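Local atomic coordinates of putative branched-chain amino acid transport system substrate-binding protein (Rhodopseudomonas palustris, PDB entry 4F8J), a protein that probably binds small aromatic acids such as the 4'-hydroxycinnamic acid held in its cleft, for uptake by a membrane transport system. Residues G24-N29 with S279-A284; E32-E37 with H286-F291; V138-Y143 with E169-R174; I194-S199 with G217-T222. One frame throughout, in Å; residues are numbered along the deposited sequence.

Contact 1 of 4, residues G24-N29 with S279-A284; sequences GIPERN and SRSQFA. With HC4 (4'-hydroxycinnamic acid), chain E.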
# COMPACT_ATOMS: atom_id res chain seq x y z
N GLY A 24 8.17 -0.01 6.21
CA GLY A 24 9.35 -0.34 5.45
C GLY A 24 10.13 -1.57 5.89
O GLY A 24 10.74 -2.26 5.04
N ILE A 25 10.17 -1.85 7.18
CA ILE A 25 10.89 -3.03 7.67
C ILE A 25 10.38 -4.31 7.02
O ILE A 25 11.16 -5.10 6.50
CB ILE A 25 10.90 -3.08 9.22
CG1 ILE A 25 11.91 -2.06 9.72
CG2 ILE A 25 11.28 -4.47 9.71
CD1 ILE A 25 11.88 -1.82 11.23
N PRO A 26 9.05 -4.53 7.04
CA PRO A 26 8.56 -5.70 6.32
C PRO A 26 8.83 -5.69 4.81
O PRO A 26 9.04 -6.74 4.22
CB PRO A 26 7.07 -5.72 6.59
CG PRO A 26 6.92 -4.97 7.86
CD PRO A 26 7.97 -3.91 7.84
N GLU A 27 8.79 -4.51 4.20
CA GLU A 27 9.07 -4.41 2.77
C GLU A 27 10.49 -4.84 2.48
O GLU A 27 10.75 -5.57 1.51
CB GLU A 27 8.78 -2.98 2.27
CG GLU A 27 7.29 -2.77 2.27
CD GLU A 27 6.77 -1.38 2.12
OE1 GLU A 27 7.54 -0.39 2.13
OE2 GLU A 27 5.51 -1.28 2.05
N ARG A 28 11.43 -4.38 3.30
CA ARG A 28 12.83 -4.79 3.15
C ARG A 28 13.02 -6.29 3.43
O ARG A 28 13.69 -7.00 2.70
CB ARG A 28 13.76 -3.92 4.01
CG ARG A 28 15.23 -4.34 3.95
CD ARG A 28 16.12 -3.40 4.77
NE ARG A 28 17.48 -3.94 4.82
CZ ARG A 28 17.91 -4.81 5.73
NH1 ARG A 28 19.17 -5.27 5.69
NH2 ARG A 28 17.09 -5.22 6.70
N ASN A 29 12.44 -6.77 4.52
CA ASN A 29 12.55 -8.18 4.89
C ASN A 29 11.99 -9.12 3.82
O ASN A 29 12.49 -10.21 3.68
CB ASN A 29 11.87 -8.43 6.22
CG ASN A 29 12.66 -7.89 7.38
OD1 ASN A 29 13.82 -7.51 7.23
ND2 ASN A 29 12.03 -7.84 8.55
N SER A 279 2.84 -12.57 11.56
CA SER A 279 3.66 -11.40 11.19
C SER A 279 3.46 -10.97 9.76
O SER A 279 4.08 -10.00 9.35
CB SER A 279 5.17 -11.65 11.44
OG SER A 279 5.68 -12.79 10.75
N ARG A 280 2.56 -11.66 9.02
CA ARG A 280 2.14 -11.17 7.71
C ARG A 280 1.74 -9.71 7.73
O ARG A 280 1.25 -9.22 8.77
CB ARG A 280 0.98 -12.02 7.19
CG ARG A 280 -0.30 -11.92 7.99
CD ARG A 280 -1.35 -12.93 7.58
NE ARG A 280 -0.87 -14.28 7.83
CZ ARG A 280 -1.55 -15.38 7.55
NH1 ARG A 280 -2.75 -15.28 6.98
NH2 ARG A 280 -1.03 -16.56 7.80
N SER A 281 1.90 -9.03 6.60
CA SER A 281 1.46 -7.65 6.52
C SER A 281 1.06 -7.26 5.12
O SER A 281 1.56 -7.79 4.14
CB SER A 281 2.55 -6.66 7.02
OG SER A 281 3.69 -6.70 6.20
N GLN A 282 0.21 -6.24 5.07
CA GLN A 282 -0.09 -5.50 3.83
C GLN A 282 1.20 -5.08 3.11
O GLN A 282 1.29 -5.15 1.89
CB GLN A 282 -0.91 -4.26 4.21
CG GLN A 282 -1.28 -3.33 3.07
CD GLN A 282 -2.44 -3.80 2.22
OE1 GLN A 282 -2.97 -4.89 2.41
NE2 GLN A 282 -2.80 -2.97 1.22
N PHE A 283 2.20 -4.69 3.89
CA PHE A 283 3.39 -3.97 3.37
C PHE A 283 4.43 -4.91 2.76
O PHE A 283 4.91 -4.68 1.64
CB PHE A 283 3.95 -3.09 4.51
CG PHE A 283 2.86 -2.36 5.27
CD1 PHE A 283 1.98 -1.52 4.58
CD2 PHE A 283 2.64 -2.62 6.60
CE1 PHE A 283 0.94 -0.87 5.26
CE2 PHE A 283 1.59 -1.98 7.26
CZ PHE A 283 0.76 -1.13 6.57
N ALA A 284 4.74 -5.99 3.46
CA ALA A 284 5.66 -7.00 2.94
C ALA A 284 5.18 -7.43 1.56
O ALA A 284 5.96 -7.68 0.68
CB ALA A 284 5.70 -8.21 3.86
C1 HC4 E . 0.77 6.72 3.59
O1 HC4 E . 1.00 7.71 2.89
O2 HC4 E . 1.15 6.65 4.79
C2 HC4 E . 0.05 5.52 3.08
C3 HC4 E . 0.59 4.32 3.32
C1' HC4 E . 0.07 3.05 2.72
C2' HC4 E . -1.29 2.82 2.43
C3' HC4 E . -1.68 1.64 1.81
C4' HC4 E . -0.78 0.65 1.47
C5' HC4 E . 0.56 0.87 1.76
C6' HC4 E . 0.94 2.05 2.36
O4' HC4 E . -1.14 -0.54 0.88

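Contact 2 of 4, residues E32-E37 with H286-F291; sequences EFVAKE and HSFDAF. With HC4 (4'-hydroxycinnamic acid), chain E.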
# COMPACT_ATOMS: atom_id res chain seq x y z
N GLU A 32 14.14 -11.00 1.09
CA GLU A 32 14.77 -12.31 1.25
C GLU A 32 14.09 -13.44 0.44
O GLU A 32 14.72 -14.44 0.11
CB GLU A 32 14.78 -12.67 2.75
CG GLU A 32 15.52 -13.97 3.01
CD GLU A 32 15.82 -14.24 4.47
OE1 GLU A 32 15.58 -13.37 5.33
OE2 GLU A 32 16.28 -15.39 4.74
N PHE A 33 12.80 -13.25 0.13
CA PHE A 33 11.97 -14.32 -0.41
C PHE A 33 11.58 -14.12 -1.87
O PHE A 33 10.77 -14.89 -2.39
CB PHE A 33 10.72 -14.46 0.47
CG PHE A 33 11.04 -14.47 1.96
CD1 PHE A 33 11.91 -15.40 2.48
CD2 PHE A 33 10.49 -13.53 2.81
CE1 PHE A 33 12.23 -15.39 3.84
CE2 PHE A 33 10.78 -13.54 4.17
CZ PHE A 33 11.65 -14.45 4.67
N VAL A 34 12.10 -13.05 -2.49
CA VAL A 34 11.86 -12.82 -3.91
C VAL A 34 12.90 -13.49 -4.79
O VAL A 34 13.93 -13.98 -4.32
CB VAL A 34 11.76 -11.31 -4.23
CG1 VAL A 34 10.64 -10.67 -3.39
CG2 VAL A 34 13.08 -10.57 -4.02
N ALA A 35 12.64 -13.45 -6.10
CA ALA A 35 13.57 -13.98 -7.09
C ALA A 35 14.95 -13.37 -6.93
O ALA A 35 15.09 -12.16 -6.69
CB ALA A 35 13.04 -13.64 -8.51
N LYS A 36 15.98 -14.21 -7.10
CA LYS A 36 17.37 -13.74 -7.13
C LYS A 36 17.91 -13.63 -8.55
O LYS A 36 18.98 -13.10 -8.75
CB LYS A 36 18.28 -14.68 -6.34
CG LYS A 36 18.06 -14.61 -4.84
CD LYS A 36 19.13 -15.40 -4.11
CE LYS A 36 19.39 -14.95 -2.67
NZ LYS A 36 18.19 -14.47 -1.94
N GLU A 37 17.09 -14.03 -9.51
CA GLU A 37 17.50 -14.20 -10.90
C GLU A 37 16.24 -14.26 -11.74
O GLU A 37 15.27 -14.90 -11.32
CB GLU A 37 18.25 -15.52 -10.99
CG GLU A 37 19.15 -15.70 -12.17
CD GLU A 37 19.88 -17.02 -12.06
OE1 GLU A 37 19.21 -18.06 -12.13
OE2 GLU A 37 21.10 -17.02 -11.85
N HIS A 286 3.70 -5.80 -0.78
CA HIS A 286 3.93 -4.89 -1.91
C HIS A 286 5.29 -5.08 -2.55
O HIS A 286 5.39 -5.09 -3.78
CB HIS A 286 3.72 -3.44 -1.57
CG HIS A 286 2.33 -3.12 -1.08
ND1 HIS A 286 1.20 -3.70 -1.60
CD2 HIS A 286 1.90 -2.26 -0.05
CE1 HIS A 286 0.11 -3.21 -0.96
NE2 HIS A 286 0.52 -2.33 -0.03
N SER A 287 6.34 -5.24 -1.74
CA SER A 287 7.66 -5.48 -2.34
C SER A 287 7.72 -6.88 -2.93
O SER A 287 8.25 -7.06 -4.03
CB SER A 287 8.81 -5.18 -1.37
OG SER A 287 8.66 -6.03 -0.28
N PHE A 288 7.11 -7.88 -2.29
CA PHE A 288 7.05 -9.25 -2.83
C PHE A 288 6.33 -9.23 -4.18
O PHE A 288 6.81 -9.78 -5.18
CB PHE A 288 6.29 -10.15 -1.83
CG PHE A 288 6.18 -11.58 -2.24
CD1 PHE A 288 7.20 -12.52 -1.98
CD2 PHE A 288 5.04 -12.01 -2.87
CE1 PHE A 288 7.04 -13.84 -2.35
CE2 PHE A 288 4.89 -13.32 -3.23
CZ PHE A 288 5.90 -14.23 -2.98
N ASP A 289 5.20 -8.53 -4.24
CA ASP A 289 4.39 -8.50 -5.46
C ASP A 289 5.12 -7.74 -6.57
O ASP A 289 4.96 -8.09 -7.74
CB ASP A 289 3.05 -7.84 -5.21
CG ASP A 289 2.12 -8.71 -4.38
OD1 ASP A 289 2.46 -9.89 -4.12
OD2 ASP A 289 1.00 -8.24 -4.06
N ALA A 290 5.88 -6.69 -6.21
CA ALA A 290 6.61 -5.95 -7.24
C ALA A 290 7.55 -6.90 -8.00
O ALA A 290 7.70 -6.81 -9.24
CB ALA A 290 7.35 -4.77 -6.63
N PHE A 291 8.19 -7.84 -7.28
CA PHE A 291 9.02 -8.86 -7.93
C PHE A 291 8.24 -9.89 -8.73
O PHE A 291 8.72 -10.35 -9.75
CB PHE A 291 9.99 -9.52 -6.92
CG PHE A 291 11.18 -8.67 -6.58
CD1 PHE A 291 11.07 -7.55 -5.71
CD2 PHE A 291 12.42 -8.92 -7.17
CE1 PHE A 291 12.16 -6.75 -5.44
CE2 PHE A 291 13.51 -8.10 -6.89
CZ PHE A 291 13.40 -7.04 -6.01
C1 HC4 E . 0.77 6.72 3.59
O1 HC4 E . 1.00 7.71 2.89
O2 HC4 E . 1.15 6.65 4.79
C2 HC4 E . 0.05 5.52 3.08
C3 HC4 E . 0.59 4.32 3.32
C1' HC4 E . 0.07 3.05 2.72
C2' HC4 E . -1.29 2.82 2.43
C3' HC4 E . -1.68 1.64 1.81
C4' HC4 E . -0.78 0.65 1.47
C5' HC4 E . 0.56 0.87 1.76
C6' HC4 E . 0.94 2.05 2.36
O4' HC4 E . -1.14 -0.54 0.88

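Contact 3 of 4, residues V138-Y143 with E169-R174; sequences VGYIGY and EERFAR. With HC4 (4'-hydroxycinnamic acid), chain E.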
# COMPACT_ATOMS: atom_id res chain seq x y z
N VAL A 138 -21.27 10.14 9.02
CA VAL A 138 -19.87 9.71 9.08
C VAL A 138 -18.97 10.91 9.41
O VAL A 138 -19.22 12.06 8.96
CB VAL A 138 -19.46 9.02 7.75
CG1 VAL A 138 -19.54 9.99 6.60
CG2 VAL A 138 -18.05 8.46 7.83
N GLY A 139 -17.99 10.68 10.27
CA GLY A 139 -16.93 11.65 10.51
C GLY A 139 -15.61 11.16 9.95
O GLY A 139 -15.42 9.97 9.77
N TYR A 140 -14.70 12.09 9.67
CA TYR A 140 -13.37 11.74 9.16
C TYR A 140 -12.29 12.32 10.04
O TYR A 140 -12.42 13.46 10.51
CB TYR A 140 -13.20 12.28 7.75
CG TYR A 140 -11.87 11.95 7.12
CD1 TYR A 140 -11.62 10.67 6.64
CD2 TYR A 140 -10.87 12.93 6.96
CE1 TYR A 140 -10.39 10.34 6.08
CE2 TYR A 140 -9.66 12.61 6.37
CZ TYR A 140 -9.44 11.32 5.89
OH TYR A 140 -8.23 10.99 5.30
N ILE A 141 -11.28 11.52 10.30
CA ILE A 141 -10.01 11.99 10.86
C ILE A 141 -8.87 11.35 10.08
O ILE A 141 -8.80 10.12 9.96
CB ILE A 141 -9.88 11.71 12.39
CG1 ILE A 141 -8.56 12.28 12.88
CG2 ILE A 141 -10.04 10.21 12.71
CD1 ILE A 141 -8.49 12.35 14.40
N GLY A 142 -8.02 12.18 9.49
CA GLY A 142 -6.91 11.69 8.68
C GLY A 142 -5.77 12.68 8.55
O GLY A 142 -5.84 13.79 9.09
N TYR A 143 -4.73 12.27 7.85
CA TYR A 143 -3.55 13.14 7.73
C TYR A 143 -3.88 14.44 7.02
O TYR A 143 -4.70 14.47 6.10
CB TYR A 143 -2.43 12.49 6.94
CG TYR A 143 -1.87 11.21 7.51
CD1 TYR A 143 -1.68 11.05 8.87
CD2 TYR A 143 -1.40 10.23 6.67
CE1 TYR A 143 -1.12 9.88 9.39
CE2 TYR A 143 -0.85 9.05 7.15
CZ TYR A 143 -0.68 8.89 8.51
OH TYR A 143 -0.12 7.73 9.02
N GLU A 169 -15.10 16.70 9.91
CA GLU A 169 -13.82 16.43 9.28
C GLU A 169 -12.71 17.03 10.15
O GLU A 169 -12.74 18.22 10.49
CB GLU A 169 -13.74 17.05 7.89
CG GLU A 169 -12.36 16.87 7.26
CD GLU A 169 -12.02 17.86 6.15
OE1 GLU A 169 -12.84 18.73 5.79
OE2 GLU A 169 -10.90 17.79 5.62
N GLU A 170 -11.76 16.19 10.53
CA GLU A 170 -10.62 16.63 11.33
C GLU A 170 -9.33 16.07 10.72
O GLU A 170 -9.31 14.97 10.13
CB GLU A 170 -10.78 16.13 12.77
CG GLU A 170 -12.01 16.72 13.48
CD GLU A 170 -11.86 18.19 13.82
OE1 GLU A 170 -10.71 18.60 14.13
OE2 GLU A 170 -12.87 18.94 13.88
N ARG A 171 -8.24 16.84 10.84
CA ARG A 171 -6.93 16.39 10.36
C ARG A 171 -5.88 16.39 11.46
O ARG A 171 -6.03 17.06 12.49
CB ARG A 171 -6.47 17.25 9.17
CG ARG A 171 -7.41 17.26 7.95
CD ARG A 171 -7.74 15.92 7.30
NE ARG A 171 -8.50 16.22 6.08
CZ ARG A 171 -8.00 16.24 4.84
NH1 ARG A 171 -6.77 15.84 4.55
NH2 ARG A 171 -8.79 16.61 3.83
N PHE A 172 -4.82 15.61 11.24
CA PHE A 172 -3.64 15.59 12.13
C PHE A 172 -2.42 15.31 11.29
O PHE A 172 -2.54 14.88 10.15
CB PHE A 172 -3.77 14.61 13.30
CG PHE A 172 -3.73 13.14 12.95
CD1 PHE A 172 -4.84 12.51 12.40
CD2 PHE A 172 -2.59 12.37 13.21
CE1 PHE A 172 -4.81 11.16 12.14
CE2 PHE A 172 -2.56 11.01 12.93
CZ PHE A 172 -3.68 10.41 12.38
N ALA A 173 -1.25 15.66 11.81
CA ALA A 173 -0.00 15.41 11.12
C ALA A 173 0.62 14.11 11.59
O ALA A 173 0.48 13.70 12.75
CB ALA A 173 0.97 16.57 11.34
N ARG A 174 1.33 13.47 10.67
CA ARG A 174 1.94 12.17 10.91
C ARG A 174 2.69 12.08 12.25
O ARG A 174 2.51 11.10 12.98
CB ARG A 174 2.90 11.81 9.76
CG ARG A 174 2.17 11.42 8.50
CD ARG A 174 3.11 11.37 7.30
NE ARG A 174 2.33 11.22 6.07
CZ ARG A 174 2.02 10.04 5.50
NH1 ARG A 174 1.25 10.04 4.44
NH2 ARG A 174 2.45 8.90 6.04
C1 HC4 E . 0.77 6.72 3.59
O1 HC4 E . 1.00 7.71 2.89
O2 HC4 E . 1.15 6.65 4.79
C2 HC4 E . 0.05 5.52 3.08
C3 HC4 E . 0.59 4.32 3.32
C1' HC4 E . 0.07 3.05 2.72
C2' HC4 E . -1.29 2.82 2.43
C3' HC4 E . -1.68 1.64 1.81
C4' HC4 E . -0.78 0.65 1.47
C5' HC4 E . 0.56 0.87 1.76
C6' HC4 E . 0.94 2.05 2.36
O4' HC4 E . -1.14 -0.54 0.88

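Contact 4 of 4, residues I194-S199 with G217-T222; sequences ILVGAS and GLIYQT. With HC4 (4'-hydroxycinnamic acid), chain E.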
# COMPACT_ATOMS: atom_id res chain seq x y z
N ILE A 194 -16.94 6.57 12.06
CA ILE A 194 -15.81 7.42 11.71
C ILE A 194 -14.80 6.65 10.84
O ILE A 194 -14.52 5.46 11.08
CB ILE A 194 -15.13 7.95 12.99
CG1 ILE A 194 -16.07 8.91 13.70
CG2 ILE A 194 -13.76 8.58 12.72
CD1 ILE A 194 -15.65 9.30 15.11
N LEU A 195 -14.34 7.30 9.78
CA LEU A 195 -13.29 6.77 8.92
C LEU A 195 -12.00 7.43 9.35
O LEU A 195 -11.91 8.67 9.43
CB LEU A 195 -13.55 7.13 7.45
CG LEU A 195 -12.41 6.81 6.46
CD1 LEU A 195 -12.21 5.28 6.41
CD2 LEU A 195 -12.76 7.37 5.08
N VAL A 196 -10.99 6.60 9.60
CA VAL A 196 -9.66 7.07 9.97
C VAL A 196 -8.78 6.95 8.73
O VAL A 196 -8.64 5.86 8.21
CB VAL A 196 -9.03 6.22 11.09
CG1 VAL A 196 -7.62 6.73 11.40
CG2 VAL A 196 -9.90 6.25 12.33
N GLY A 197 -8.21 8.07 8.27
CA GLY A 197 -7.32 8.07 7.10
C GLY A 197 -5.85 8.24 7.46
O GLY A 197 -5.30 9.34 7.46
N ALA A 198 -5.19 7.14 7.76
CA ALA A 198 -3.84 7.19 8.26
C ALA A 198 -3.22 5.82 7.97
O ALA A 198 -3.77 5.04 7.17
CB ALA A 198 -3.85 7.54 9.76
N SER A 199 -2.06 5.55 8.57
CA SER A 199 -1.31 4.35 8.24
C SER A 199 -0.38 3.99 9.39
O SER A 199 -0.07 4.82 10.22
CB SER A 199 -0.50 4.60 6.97
OG SER A 199 0.44 5.64 7.14
N GLY A 217 -19.60 4.52 18.11
CA GLY A 217 -19.94 4.10 16.74
C GLY A 217 -18.94 3.18 16.08
O GLY A 217 -17.94 2.78 16.68
N LEU A 218 -19.23 2.79 14.84
CA LEU A 218 -18.31 1.94 14.12
C LEU A 218 -17.07 2.73 13.70
O LEU A 218 -17.19 3.93 13.35
CB LEU A 218 -18.97 1.31 12.92
CG LEU A 218 -20.15 0.36 13.13
CD1 LEU A 218 -20.54 -0.25 11.77
CD2 LEU A 218 -19.86 -0.76 14.11
N ILE A 219 -15.89 2.12 13.79
CA ILE A 219 -14.66 2.72 13.28
C ILE A 219 -14.13 1.94 12.10
O ILE A 219 -14.09 0.67 12.12
CB ILE A 219 -13.57 2.89 14.35
CG1 ILE A 219 -14.11 3.76 15.49
CG2 ILE A 219 -12.28 3.51 13.74
CD1 ILE A 219 -13.23 3.82 16.74
N TYR A 220 -13.81 2.70 11.04
CA TYR A 220 -13.29 2.16 9.80
C TYR A 220 -11.88 2.65 9.55
O TYR A 220 -11.57 3.83 9.72
CB TYR A 220 -14.21 2.58 8.64
CG TYR A 220 -15.57 1.92 8.64
CD1 TYR A 220 -16.60 2.37 9.48
CD2 TYR A 220 -15.84 0.83 7.82
CE1 TYR A 220 -17.83 1.78 9.48
CE2 TYR A 220 -17.09 0.23 7.82
CZ TYR A 220 -18.08 0.70 8.64
OH TYR A 220 -19.33 0.09 8.65
N GLN A 221 -11.05 1.69 9.14
CA GLN A 221 -9.61 1.88 8.90
C GLN A 221 -9.27 1.57 7.46
O GLN A 221 -9.86 0.66 6.83
CB GLN A 221 -8.74 1.01 9.83
CG GLN A 221 -8.78 1.41 11.29
CD GLN A 221 -7.91 2.61 11.63
OE1 GLN A 221 -7.06 3.02 10.82
NE2 GLN A 221 -8.03 3.11 12.86
N THR A 222 -8.29 2.34 6.95
CA THR A 222 -7.75 2.14 5.61
C THR A 222 -6.73 1.00 5.55
O THR A 222 -6.29 0.44 6.58
CB THR A 222 -7.04 3.42 5.07
OG1 THR A 222 -5.75 3.61 5.67
CG2 THR A 222 -7.87 4.67 5.22
C1 HC4 E . 0.77 6.72 3.59
O1 HC4 E . 1.00 7.71 2.89
O2 HC4 E . 1.15 6.65 4.79
C2 HC4 E . 0.05 5.52 3.08
C3 HC4 E . 0.59 4.32 3.32
C1' HC4 E . 0.07 3.05 2.72
C2' HC4 E . -1.29 2.82 2.43
C3' HC4 E . -1.68 1.64 1.81
C4' HC4 E . -0.78 0.65 1.47
C5' HC4 E . 0.56 0.87 1.76
C6' HC4 E . 0.94 2.05 2.36
O4' HC4 E . -1.14 -0.54 0.88
O HOH W 1 -6.57 4.19 8.41

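Contact 1 of 4, residues G24-N29 with S279-A284
The kinked helix 21-29 comes up against the first turn of helix 282-302 with Glu27 and Ala284 in closest register, their CA atoms 4.3 Å apart, and no hydrogen bond links the two segments. Pro26 turns its ring toward Ser281 and Ala284: its CB lies 3.5 Å from OG of Ser281 and 3.9 Å from CB of Ala284. The serine is the N-cap of the second helix. Its OG, set between its own backbone N and carbonyl carbon (chi1 64°), accepts a nearly straight bond from N of Ala284 (3.0 Å, 170°), and the proline packs directly on this cap. Glu27 reaches past Phe283 with an extended side chain, its CG 3.1 Å from the carbonyl O of Phe283 and its OE2 3.4 Å from CB of Phe283; carboxylate and phenyl planes stand 76° apart. The other carboxylate oxygen, OE1, is hydrogen-bonded to Ser77 OG, which restrains the rotation of the group. On the ligand side, the phenyl edge of Phe283 faces 4'-hydroxycinnamic acid, with CE1 3.9 Å from C5', while NE2 of Gln282 donates to the phenol O4' (3.0 Å). Gln117 and Gly246 also bond the Gln282 amide, which would keep it oriented. The capped start of a helix thus forms part of the ligand cleft between the two lobes of a periplasmic binding protein.

Contact 2 of 4, residues E32-E37 with H286-F291
A single methyl group, CG2 of Val34, sits squarely over the face of the Phe291 ring, 3.6 Å from its centroid and only 13° off the ring normal, a CH-pi contact made from a loop onto a helix. The two side chains meet at about a right angle, and CB of Val34 comes equally near the base of the ring, at 3.6 Å from CG of Phe291. Carrying CG1 anti to the carbonyl carbon (chi1 -58°), the valine points that second methyl at the helix backbone, between Phe291 and Phe288, where it lies 3.9 Å from CA of Phe288 and 4.2 Å from CD1 of the same residue. Just before it in the chain, the carbonyl O of Phe33 approaches the edge of the Phe288 ring, 3.9 Å from CE1. No hydrogen bond crosses the contact. Here the connection between helix 21-29 and strand 37-38 runs over helix 282-302, one of the helices packed on the sheet of the N-terminal lobe in this two-lobed binding-protein fold; Phe291 also reaches Leu43, Val45 and Met74 on the strands. Phe33 instead turns its ring to Ala270 and Tyr271 of helix 261-275, and Phe288 meets Leu267 of the same helix. Away from Val34, the same stretch of helix holds ligand: NE2 of His286 shares a short hydrogen bond with the phenol O4' of 4'-hydroxycinnamic acid (2.6 Å), which meets the imidazole at its edge, near the ring plane.

Contact 3 of 4, residues V138-Y143 with E169-R174
The Tyr143 ring carries Arg174 over one face, with CG of Arg174 3.7 Å from the ring centroid in a CH-pi contact, and directs an edge toward the face of Phe172. That second pair is an offset edge-to-face stack, centroids 5.5 Å apart and planes at 64°. Farther out, the Arg174 guanidinium lies over the tyrosine rim, its CZ 3.5 Å from CE2 of Tyr143 with the planes inclined at 38°. The guanidinium's outer edge takes the carboxylate of 4'-hydroxycinnamic acid through two bonds, NH1 to O1 (2.8 Å) and NH2 to O2 (2.9 Å), while NE forms a salt bridge with Asp145 and Tyr143 OH is hydrogen-bonded to Ser199 OG. The Arg171 guanidinium stands perpendicular to the Tyr140 ring, with CE2 of that tyrosine over one of its faces. At its own edge, NH1 meets the carbonyl O of Tyr143 (2.9 Å), in the carbonyl plane; NE and NH2 both hold OE2 of Glu169, the NE bond to OE2 being 2.9 Å, and NH1 also forms a salt bridge with Asp149. These side chains ride on a beta-alpha-beta crossover: strand 137-143, helix 146-161 and the edge strand 165-172, the two strands parallel and neighbouring. Backbone hydrogen bonds pass back and forth between them as in parallel sheets: Glu170 N to Tyr140 O, Gly142 N to Glu170 O and Phe172 N to Gly142 O. Because its CG lies between backbone N and carbonyl carbon (chi1 70°), Phe172 folds back over the neighbouring strand and sets CD1 3.8 Å from CG1 of Ile141.

Contact 4 of 4, residues I194-S199 with G217-T222
Leu218 opens the pairing by accepting at its O the N-H of Ile194, at 2.9 Å. Ile219, next along, bears against Val196 on one face of the sheet, its CG2 3.9 Å from CG2 of the valine. Tyr220 is tied through both its backbone N and its backbone O. Tyr220 N donates to Ile194 O. Tyr220 O receives Val196 N (2.8 Å, 170°). Its CB packs 4.0 Å from CD1 of Leu195 on the opposite face, and its OH is hydrogen-bonded to His129 ND1. This ladder belongs to the beta-alpha-beta unit of strand 193-197, helix 200-212 and strand 218-221, inside the sheet of the C-terminal lobe. Gln221 lies beside Val196, pointing the same way; bent at chi2 (-79°), it brings NE2 to 3.7 Å from the valine CG2, and that nitrogen is hydrogen-bonded to Gln207 OE1 and Ala203 O. Toward the C-terminal end of the pair the strands diverge, and a water bridges them: it accepts from Thr222 N and lies 2.7 Å from both Val196 O and Gln221 OE1. Thr222 itself sets CG2 3.3 Å from Val196 O, with OG1 hydrogen-bonded to Tyr147 OH. Where the first segment ends, OG of Ser199 donates to O2 of 4'-hydroxycinnamic acid (2.7 Å).

In the fold
From the N terminus the chain first lays down residues 24-29 and 32-37, then runs through the rest of the N-terminal sheet and most of the second lobe before returning to close contact 1 at 279-284 and contact 2 at 286-291. These two long loops cross; the closing segments are the start of helix 282-302, with the residues leading into it, and its next turns. Within both loops, contact 3 and then contact 4 close short ones in series, each over a single helix; strands 137-143 and 193-197 are neighbours, joining them in one sheet. Contacts 2 and 3, about 34 Å apart between centres, lie on opposite sides of the chain's centre, yet all four reach the same bound ligand: contacts 1 and 2 its phenol end, contacts 3 and 4 its carboxylate.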